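Local coordinates for protein ribose 5-phosphate isomerase (Trypanosoma cruzi, PDB 3M1P) that probably catalyses the interconversion of ribose 5-phosphate and ribulose 5-phosphate, as a type B isomerase that assembles from four chains, at residues 106-111 against 121-126; 56-61 against 83-88; 19-24 against 33-38. The protein carries 1 engineered substitution. One frame throughout, in Å; residues are numbered along the deposited sequence.

Interaction 1: 106-111 against 121-126; sequences NIVCVG and REIIIT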
loop_
_atom_site.group_PDB
_atom_site.type_symbol
_atom_site.label_atom_id
_atom_site.label_comp_id
_atom_site.label_asym_id
_atom_site.label_seq_id
_atom_site.Cartn_x
_atom_site.Cartn_y
_atom_site.Cartn_z
ATOM N N ASN A 106 -12.344 -16.799 4.306
ATOM C CA ASN A 106 -12.573 -17.797 3.267
ATOM C C ASN A 106 -12.708 -17.184 1.881
ATOM O O ASN A 106 -12.729 -17.899 0.894
ATOM C CB ASN A 106 -13.776 -18.719 3.595
ATOM C CG ASN A 106 -15.017 -17.942 4.053
ATOM O OD1 ASN A 106 -15.244 -16.807 3.631
ATOM N ND2 ASN A 106 -15.826 -18.565 4.921
ATOM N N ILE A 107 -12.790 -15.860 1.807
ATOM C CA ILE A 107 -12.730 -15.177 0.510
ATOM C C ILE A 107 -11.698 -14.039 0.526
ATOM O O ILE A 107 -11.710 -13.203 1.419
ATOM C CB ILE A 107 -14.128 -14.644 0.047
ATOM C CG1 ILE A 107 -15.120 -15.805 -0.163
ATOM C CG2 ILE A 107 -13.976 -13.774 -1.229
ATOM C CD1 ILE A 107 -16.505 -15.415 -0.652
ATOM N N VAL A 108 -10.799 -14.022 -0.460
ATOM C CA VAL A 108 -9.863 -12.923 -0.622
ATOM C C VAL A 108 -10.391 -11.986 -1.701
ATOM O O VAL A 108 -10.834 -12.443 -2.759
ATOM C CB VAL A 108 -8.391 -13.396 -0.903
ATOM C CG1 VAL A 108 -8.243 -14.200 -2.218
ATOM C CG2 VAL A 108 -7.408 -12.211 -0.865
ATOM N N CYS A 109 -10.379 -10.685 -1.412
ATOM C CA CYS A 109 -10.778 -9.669 -2.383
ATOM C C CYS A 109 -9.593 -8.786 -2.719
ATOM O O CYS A 109 -8.813 -8.437 -1.839
ATOM C CB CYS A 109 -11.947 -8.823 -1.860
ATOM S SG CYS A 109 -13.414 -9.830 -1.384
ATOM N N VAL A 110 -9.473 -8.431 -3.997
ATOM C CA VAL A 110 -8.408 -7.555 -4.479
ATOM C C VAL A 110 -8.943 -6.557 -5.498
ATOM O O VAL A 110 -9.986 -6.781 -6.128
ATOM C CB VAL A 110 -7.233 -8.355 -5.122
ATOM C CG1 VAL A 110 -6.561 -9.268 -4.105
ATOM C CG2 VAL A 110 -7.713 -9.161 -6.324
ATOM N N GLY A 111 -8.224 -5.449 -5.642
ATOM C CA GLY A 111 -8.543 -4.440 -6.643
ATOM C C GLY A 111 -7.529 -4.421 -7.777
ATOM O O GLY A 111 -6.335 -4.196 -7.544
ATOM N N ARG A 121 -0.896 -11.568 -7.274
ATOM C CA ARG A 121 -0.301 -12.899 -7.268
ATOM C C ARG A 121 0.143 -13.316 -5.856
ATOM O O ARG A 121 -0.238 -14.378 -5.366
ATOM C CB ARG A 121 0.874 -12.969 -8.254
ATOM C CG ARG A 121 1.486 -14.370 -8.339
ATOM C CD ARG A 121 2.669 -14.434 -9.308
ATOM N NE ARG A 121 3.322 -15.741 -9.220
ATOM C CZ ARG A 121 4.245 -16.063 -8.318
ATOM N NH1 ARG A 121 4.644 -15.173 -7.422
ATOM N NH2 ARG A 121 4.766 -17.287 -8.302
ATOM N N GLU A 122 0.930 -12.453 -5.209
ATOM C CA GLU A 122 1.442 -12.686 -3.876
ATOM C C GLU A 122 0.311 -12.817 -2.856
ATOM O O GLU A 122 0.350 -13.695 -1.987
ATOM C CB GLU A 122 2.370 -11.535 -3.484
ATOM C CG GLU A 122 3.118 -11.730 -2.173
ATOM C CD GLU A 122 3.922 -10.508 -1.800
ATOM O OE1 GLU A 122 3.317 -9.445 -1.573
ATOM O OE2 GLU A 122 5.152 -10.601 -1.761
ATOM N N ILE A 123 -0.689 -11.941 -2.966
ATOM C CA ILE A 123 -1.872 -11.989 -2.106
ATOM C C ILE A 123 -2.593 -13.347 -2.229
ATOM O O ILE A 123 -2.874 -13.995 -1.219
ATOM C CB ILE A 123 -2.829 -10.822 -2.419
ATOM C CG1 ILE A 123 -2.233 -9.496 -1.942
ATOM C CG2 ILE A 123 -4.244 -11.032 -1.806
ATOM C CD1 ILE A 123 -2.977 -8.291 -2.490
ATOM N N ILE A 124 -2.877 -13.776 -3.458
ATOM C CA ILE A 124 -3.623 -15.023 -3.664
ATOM C C ILE A 124 -2.862 -16.223 -3.101
ATOM O O ILE A 124 -3.429 -17.024 -2.373
ATOM C CB ILE A 124 -4.039 -15.214 -5.158
ATOM C CG1 ILE A 124 -5.169 -14.237 -5.490
ATOM C CG2 ILE A 124 -4.485 -16.675 -5.450
ATOM C CD1 ILE A 124 -5.430 -14.083 -6.967
ATOM N N ILE A 125 -1.566 -16.301 -3.393
ATOM C CA ILE A 125 -0.729 -17.394 -2.908
ATOM C C ILE A 125 -0.631 -17.418 -1.387
ATOM O O ILE A 125 -0.824 -18.463 -0.770
ATOM C CB ILE A 125 0.680 -17.370 -3.594
ATOM C CG1 ILE A 125 0.543 -17.761 -5.083
ATOM C CG2 ILE A 125 1.712 -18.228 -2.797
ATOM C CD1 ILE A 125 1.714 -17.307 -5.991
ATOM N N THR A 126 -0.345 -16.265 -0.786
ATOM C CA THR A 126 -0.255 -16.155 0.663
ATOM C C THR A 126 -1.575 -16.522 1.366
ATOM O O THR A 126 -1.579 -17.239 2.359
ATOM C CB THR A 126 0.181 -14.726 1.077
ATOM O OG1 THR A 126 1.361 -14.369 0.355
ATOM C CG2 THR A 126 0.436 -14.659 2.580
#

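Interaction 2: 56-61 against 83-88; sequences MVARKE and PGVRAA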
loop_
_atom_site.group_PDB
_atom_site.type_symbol
_atom_site.label_atom_id
_atom_site.label_comp_id
_atom_site.label_asym_id
_atom_site.label_seq_id
_atom_site.Cartn_x
_atom_site.Cartn_y
_atom_site.Cartn_z
ATOM N N MET A 56 -21.334 -20.118 -3.109
ATOM C CA MET A 56 -20.571 -21.349 -3.276
ATOM C C MET A 56 -19.740 -21.653 -2.034
ATOM O O MET A 56 -19.693 -22.801 -1.574
ATOM C CB MET A 56 -19.691 -21.268 -4.514
ATOM C CG MET A 56 -20.480 -21.216 -5.813
ATOM S SD MET A 56 -19.433 -20.882 -7.236
ATOM C CE MET A 56 -18.512 -22.421 -7.345
ATOM N N VAL A 57 -19.095 -20.619 -1.490
ATOM C CA VAL A 57 -18.320 -20.752 -0.260
ATOM C C VAL A 57 -19.243 -21.098 0.925
ATOM O O VAL A 57 -18.983 -22.042 1.668
ATOM C CB VAL A 57 -17.481 -19.468 0.044
ATOM C CG1 VAL A 57 -16.927 -19.511 1.475
ATOM C CG2 VAL A 57 -16.351 -19.291 -0.975
ATOM N N ALA A 58 -20.318 -20.330 1.094
ATOM C CA ALA A 58 -21.276 -20.576 2.171
ATOM C C ALA A 58 -21.891 -21.990 2.110
ATOM O O ALA A 58 -21.997 -22.659 3.149
ATOM C CB ALA A 58 -22.363 -19.513 2.166
ATOM N N ARG A 59 -22.291 -22.426 0.914
ATOM C CA ARG A 59 -22.845 -23.772 0.717
ATOM C C ARG A 59 -21.759 -24.848 0.755
ATOM O O ARG A 59 -22.060 -26.042 0.701
ATOM C CB ARG A 59 -23.638 -23.857 -0.597
ATOM C CG ARG A 59 -24.931 -23.046 -0.582
ATOM C CD ARG A 59 -25.785 -23.314 -1.803
ATOM N NE ARG A 59 -27.066 -22.606 -1.752
ATOM C CZ ARG A 59 -28.175 -23.070 -1.173
ATOM N NH1 ARG A 59 -28.190 -24.252 -0.564
ATOM N NH2 ARG A 59 -29.282 -22.340 -1.197
ATOM N N LYS A 60 -20.502 -24.405 0.848
ATOM C CA LYS A 60 -19.316 -25.284 0.939
ATOM C C LYS A 60 -19.026 -26.089 -0.338
ATOM O O LYS A 60 -18.340 -27.107 -0.292
ATOM C CB LYS A 60 -19.339 -26.181 2.192
ATOM C CG LYS A 60 -19.474 -25.429 3.527
ATOM C CD LYS A 60 -19.879 -26.378 4.657
ATOM C CE LYS A 60 -20.260 -25.618 5.935
ATOM N NZ LYS A 60 -19.088 -24.907 6.602
ATOM N N GLU A 61 -19.526 -25.606 -1.471
ATOM C CA GLU A 61 -19.208 -26.178 -2.785
ATOM C C GLU A 61 -17.744 -25.993 -3.136
ATOM O O GLU A 61 -17.168 -26.799 -3.868
ATOM C CB GLU A 61 -20.051 -25.534 -3.872
ATOM C CG GLU A 61 -21.505 -25.961 -3.842
ATOM C CD GLU A 61 -22.335 -25.194 -4.831
ATOM O OE1 GLU A 61 -21.820 -24.872 -5.926
ATOM O OE2 GLU A 61 -23.508 -24.919 -4.505
ATOM N N PRO A 83 -24.169 -15.171 4.794
ATOM C CA PRO A 83 -23.776 -15.764 6.071
ATOM C C PRO A 83 -22.796 -16.917 5.879
ATOM O O PRO A 83 -22.950 -17.699 4.951
ATOM C CB PRO A 83 -25.106 -16.262 6.662
ATOM C CG PRO A 83 -26.165 -15.492 5.938
ATOM C CD PRO A 83 -25.614 -15.311 4.549
ATOM N N GLY A 84 -21.791 -17.001 6.745
ATOM C CA GLY A 84 -20.762 -18.027 6.626
ATOM C C GLY A 84 -19.539 -17.515 5.890
ATOM O O GLY A 84 -18.487 -18.136 5.913
ATOM N N VAL A 85 -19.673 -16.368 5.236
ATOM C CA VAL A 85 -18.573 -15.810 4.466
ATOM C C VAL A 85 -17.762 -14.840 5.330
ATOM O O VAL A 85 -18.325 -14.036 6.096
ATOM C CB VAL A 85 -19.073 -15.150 3.163
ATOM C CG1 VAL A 85 -17.987 -14.304 2.511
ATOM C CG2 VAL A 85 -19.564 -16.208 2.197
ATOM N N ARG A 86 -16.441 -14.954 5.223
ATOM C CA ARG A 86 -15.515 -13.994 5.810
ATOM C C ARG A 86 -14.591 -13.544 4.688
ATOM O O ARG A 86 -13.604 -14.207 4.375
ATOM C CB ARG A 86 -14.745 -14.612 6.978
ATOM C CG ARG A 86 -15.645 -14.998 8.161
ATOM C CD ARG A 86 -14.841 -15.552 9.316
ATOM N NE ARG A 86 -14.207 -16.807 8.932
ATOM C CZ ARG A 86 -14.849 -17.966 8.817
ATOM N NH1 ARG A 86 -16.155 -18.041 9.072
ATOM N NH2 ARG A 86 -14.180 -19.053 8.441
ATOM N N ALA A 87 -14.958 -12.426 4.071
ATOM C CA ALA A 87 -14.306 -11.920 2.877
ATOM C C ALA A 87 -13.396 -10.761 3.240
ATOM O O ALA A 87 -13.852 -9.739 3.783
ATOM C CB ALA A 87 -15.340 -11.473 1.858
ATOM N N ALA A 88 -12.115 -10.940 2.933
ATOM C CA ALA A 88 -11.066 -10.004 3.314
ATOM C C ALA A 88 -10.538 -9.244 2.105
ATOM O O ALA A 88 -9.968 -9.852 1.176
ATOM C CB ALA A 88 -9.936 -10.748 4.006
#

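Interaction 3: 19-24 against 33-38; sequences NLILYV and PVYCGP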
loop_
_atom_site.group_PDB
_atom_site.type_symbol
_atom_site.label_atom_id
_atom_site.label_comp_id
_atom_site.label_asym_id
_atom_site.label_seq_id
_atom_site.Cartn_x
_atom_site.Cartn_y
_atom_site.Cartn_z
ATOM N N ASN A 19 -4.792 -14.757 -15.295
ATOM C CA ASN A 19 -3.828 -14.502 -14.201
ATOM C C ASN A 19 -4.283 -15.133 -12.882
ATOM O O ASN A 19 -3.532 -15.861 -12.231
ATOM C CB ASN A 19 -3.642 -12.986 -13.949
ATOM C CG ASN A 19 -3.090 -12.230 -15.149
ATOM O OD1 ASN A 19 -1.972 -11.702 -15.102
ATOM N ND2 ASN A 19 -3.884 -12.128 -16.207
ATOM N N LEU A 20 -5.524 -14.837 -12.491
ATOM C CA LEU A 20 -6.089 -15.334 -11.235
ATOM C C LEU A 20 -6.125 -16.855 -11.196
ATOM O O LEU A 20 -5.732 -17.456 -10.195
ATOM C CB LEU A 20 -7.493 -14.765 -11.022
ATOM C CG LEU A 20 -7.587 -13.246 -11.086
ATOM C CD1 LEU A 20 -9.044 -12.816 -11.041
ATOM C CD2 LEU A 20 -6.761 -12.575 -9.963
ATOM N N ILE A 21 -6.587 -17.463 -12.293
ATOM C CA ILE A 21 -6.601 -18.930 -12.433
ATOM C C ILE A 21 -5.185 -19.483 -12.220
ATOM O O ILE A 21 -4.972 -20.380 -11.398
ATOM C CB ILE A 21 -7.182 -19.381 -13.815
ATOM C CG1 ILE A 21 -8.676 -19.062 -13.899
ATOM C CG2 ILE A 21 -6.923 -20.879 -14.060
ATOM C CD1 ILE A 21 -9.263 -19.098 -15.317
ATOM N N LEU A 22 -4.225 -18.903 -12.936
ATOM C CA LEU A 22 -2.820 -19.263 -12.789
ATOM C C LEU A 22 -2.286 -19.075 -11.358
ATOM O O LEU A 22 -1.621 -19.966 -10.831
ATOM C CB LEU A 22 -1.960 -18.501 -13.811
ATOM C CG LEU A 22 -0.453 -18.774 -13.781
ATOM C CD1 LEU A 22 -0.147 -20.248 -14.073
ATOM C CD2 LEU A 22 0.333 -17.853 -14.738
ATOM N N TYR A 23 -2.581 -17.938 -10.723
ATOM C CA TYR A 23 -2.061 -17.677 -9.353
ATOM C C TYR A 23 -2.560 -18.703 -8.321
ATOM O O TYR A 23 -1.835 -19.067 -7.384
ATOM C CB TYR A 23 -2.358 -16.237 -8.877
ATOM C CG TYR A 23 -1.860 -15.146 -9.816
ATOM C CD1 TYR A 23 -0.731 -15.354 -10.631
ATOM C CD2 TYR A 23 -2.508 -13.913 -9.894
ATOM C CE1 TYR A 23 -0.272 -14.371 -11.490
ATOM C CE2 TYR A 23 -2.052 -12.916 -10.751
ATOM C CZ TYR A 23 -0.932 -13.154 -11.550
ATOM O OH TYR A 23 -0.457 -12.188 -12.405
ATOM N N VAL A 24 -3.797 -19.158 -8.503
ATOM C CA VAL A 24 -4.375 -20.193 -7.643
ATOM C C VAL A 24 -3.595 -21.505 -7.797
ATOM O O VAL A 24 -3.205 -22.128 -6.805
ATOM C CB VAL A 24 -5.886 -20.389 -7.942
ATOM C CG1 VAL A 24 -6.432 -21.609 -7.206
ATOM C CG2 VAL A 24 -6.667 -19.121 -7.563
ATOM N N PRO A 33 -8.680 -24.058 -9.292
ATOM C CA PRO A 33 -9.483 -22.891 -9.650
ATOM C C PRO A 33 -10.791 -23.282 -10.341
ATOM O O PRO A 33 -10.811 -24.176 -11.206
ATOM C CB PRO A 33 -8.583 -22.107 -10.611
ATOM C CG PRO A 33 -7.594 -23.080 -11.121
ATOM C CD PRO A 33 -7.466 -24.184 -10.126
ATOM N N VAL A 34 -11.867 -22.621 -9.929
ATOM C CA VAL A 34 -13.192 -22.804 -10.503
ATOM C C VAL A 34 -13.612 -21.421 -10.954
ATOM O O VAL A 34 -14.042 -20.583 -10.151
ATOM C CB VAL A 34 -14.200 -23.383 -9.454
ATOM C CG1 VAL A 34 -15.565 -23.645 -10.080
ATOM C CG2 VAL A 34 -13.651 -24.652 -8.811
ATOM N N TYR A 35 -13.449 -21.155 -12.241
ATOM C CA TYR A 35 -13.741 -19.822 -12.741
ATOM C C TYR A 35 -15.244 -19.580 -12.922
ATOM O O TYR A 35 -15.911 -20.274 -13.704
ATOM C CB TYR A 35 -12.962 -19.491 -14.011
ATOM C CG TYR A 35 -13.228 -18.081 -14.451
ATOM C CD1 TYR A 35 -12.763 -16.995 -13.698
ATOM C CD2 TYR A 35 -13.980 -17.821 -15.600
ATOM C CE1 TYR A 35 -13.040 -15.687 -14.087
ATOM C CE2 TYR A 35 -14.259 -16.520 -15.995
ATOM C CZ TYR A 35 -13.780 -15.459 -15.241
ATOM O OH TYR A 35 -14.053 -14.171 -15.643
ATOM N N CYS A 36 -15.750 -18.583 -12.189
ATOM C CA CYS A 36 -17.170 -18.267 -12.147
ATOM C C CYS A 36 -17.434 -16.801 -12.479
ATOM O O CYS A 36 -18.504 -16.284 -12.182
ATOM C CB CYS A 36 -17.746 -18.605 -10.763
ATOM S SG CYS A 36 -17.713 -20.367 -10.332
ATOM N N GLY A 37 -16.461 -16.136 -13.092
ATOM C CA GLY A 37 -16.581 -14.714 -13.414
ATOM C C GLY A 37 -17.147 -14.562 -14.810
ATOM O O GLY A 37 -17.516 -15.561 -15.432
ATOM N N PRO A 38 -17.207 -13.318 -15.327
ATOM C CA PRO A 38 -17.802 -13.135 -16.645
ATOM C C PRO A 38 -17.021 -13.929 -17.693
ATOM O O PRO A 38 -15.794 -14.071 -17.579
ATOM C CB PRO A 38 -17.665 -11.629 -16.897
ATOM C CG PRO A 38 -17.412 -11.025 -15.588
ATOM C CD PRO A 38 -16.711 -12.050 -14.772
#

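Interaction 1: 106-111 against 121-126
Ile123 sits against two valines of strand 107-111. Its CG2 methyl does most of the touching. Ile123 CG2 lies 3.5 Å from Val108 CG2 and 3.7 Å from Val110 CG1, so one branch serves both strand residues. A chi1 of -71° sets Ile123 CG1 beside the backbone N and leaves CG2 anti to it, on the side facing the strand. Val108 meets it at a slant. Val110 runs past it in the opposite direction, and Val110 CG1 also comes within 4.1 Å of Ile123 CD1. The other branch of Val108, CG1, makes a looser contact of 4.5 Å with Ile124 CG1.

Strand 107-111 belongs to the parallel sheet of a Rossmann-like α/β/α sandwich. Helix 117-129 follows it in the chain and returns antiparallel over one face. The axis of its residues 121-126 lies 9.5 Å from that of strand 107-111. Val108 and Val110 point to that helix, whereas Cys109 between them points away.

Further out, Ile124 is packed by Leu20 and Val24 of helix 17-26, and Ile123 by Ala96 of helix 93-101. Within the helix, Glu122 O is gripped twice. Thr126 OG1 donates to Glu122 O at 2.6 Å, tilted 35° from the carbonyl plane, and Thr126 N reaches it from the opposite face of that plane. Glu122 OE2 is hydrogen-bonded to His93 ND1 of the second subunit. Arg121 makes a salt bridge to Glu26.

Interaction 2: 56-61 against 83-88
Ala58 CB rests on the backbone of Pro83, with the methyl carbon 3.4 Å from Pro83 O. This is the closest approach between 56-61 and 83-88. The CA atoms of Ala58 and Gly84 come within 5.2 Å. Gly84, with phi 96°, has no side chain, which lets the chains approach.

Beside this point two valines meet by single branches. Val57 has chi1 168°, which puts CG1 anti to the backbone N. Val85 has nearly the same chi1, but it touches with its other branch, CG2, anti to the carbonyl carbon. Val57 CG1 and Val85 CG2 are 4.3 Å apart. The same Val85 methyl reaches Ala58 CB at an equal distance, so CG2 bridges both helix residues.

Helix 46-58 gives way to a Schellman motif here. Lys60 takes positive phi, and Lys60 N bonds to Val57 O at 2.9 Å. Glu61 N makes a weak bond to Met56 O.

The 83-88 backbone is held from outside the pair. Asn106 bridges it, ND2 to Gly84 O and OD1 to Arg86 N, and Glu149 accepts from Gly84 N. Lys81 of the third subunit binds Val85 O.

The contact is small, burying 136 Å² in total. Its side chains meet as apolar groups, and one methyl lies against a backbone carbonyl oxygen. This implies that one close methyl-carbonyl approach and looser valine contacts join the helix to this loop, while Gly84 N and O, Val85 O and Arg86 N are bonded to other residues.

Interaction 3: 19-24 against 33-38
The Pro33 ring is a bump that fits between Ile21 and Val24 of helix 17-26. These two side chains, three residues apart on the helix, form the hollow. Ile21 CG2 bears on Pro33 CG at 3.7 Å, and the two side chains cross at about a right angle. The helix backbone also takes part, with Ile21 O 3.8 Å from Pro33 CG. Val24 approaches the nitrogen end of the ring. Val24 CG1 is 3.9 Å from Pro33 N and 4.0 Å from Pro33 CD, and the two side chains slide past each other in opposite directions.

The longer branch of Ile21 lies against the base of Tyr35. CG1 is beside the backbone N (chi1 -68°), and the extended branch carries CD1 over to Tyr35. Ile21 CD1 lies 3.9 Å from Tyr35 CB and meets the start of the ring obliquely. Pro33 and Tyr35 point to the helix, while Val34 between them points away. Ile21 thus spans both strand residues, one with each branch.

The tyrosine is fixed at its far end. Tyr35 OH donates to Pro38 O at 2.6 Å, and Gly37 N lies over the centre of one ring face. The rings of Tyr35 and His17 also meet.

Residues 19-24 run nearly antiparallel to strand 33-35 (162°). Helix 17-26 links strand 3-9 to the neighbouring strand 31-35, and this is the β-α-β crossover that opens a Rossmann-like α/β fold.

How the interactions relate
All three contacts reach the same parallel sheet. Interactions 1 and 3 have centres about 11 Å apart and share one face of it, where helices 117-129 and 17-26 pack side by side: Arg121 CG is 3.3 Å from Tyr23 CD1, and Ile125 CG1 is 3.6 Å from Tyr23 O. In interaction 2, helix 46-58 covers the opposite face, near the sheet edge where 83-88 enters strand 87-89. Its centre is about 15 Å from that of interaction 1. The two are joined by a probable hydrogen bond, Cys109 N to Ala88 O at 2.7 Å, and by Asn106 CG packing on Val57 CG1 at 3.6 Å. Interactions 2 and 3 are furthest apart, about 17 Å between centres, yet Met56 SD and Cys36 SG touch at 3.6 Å.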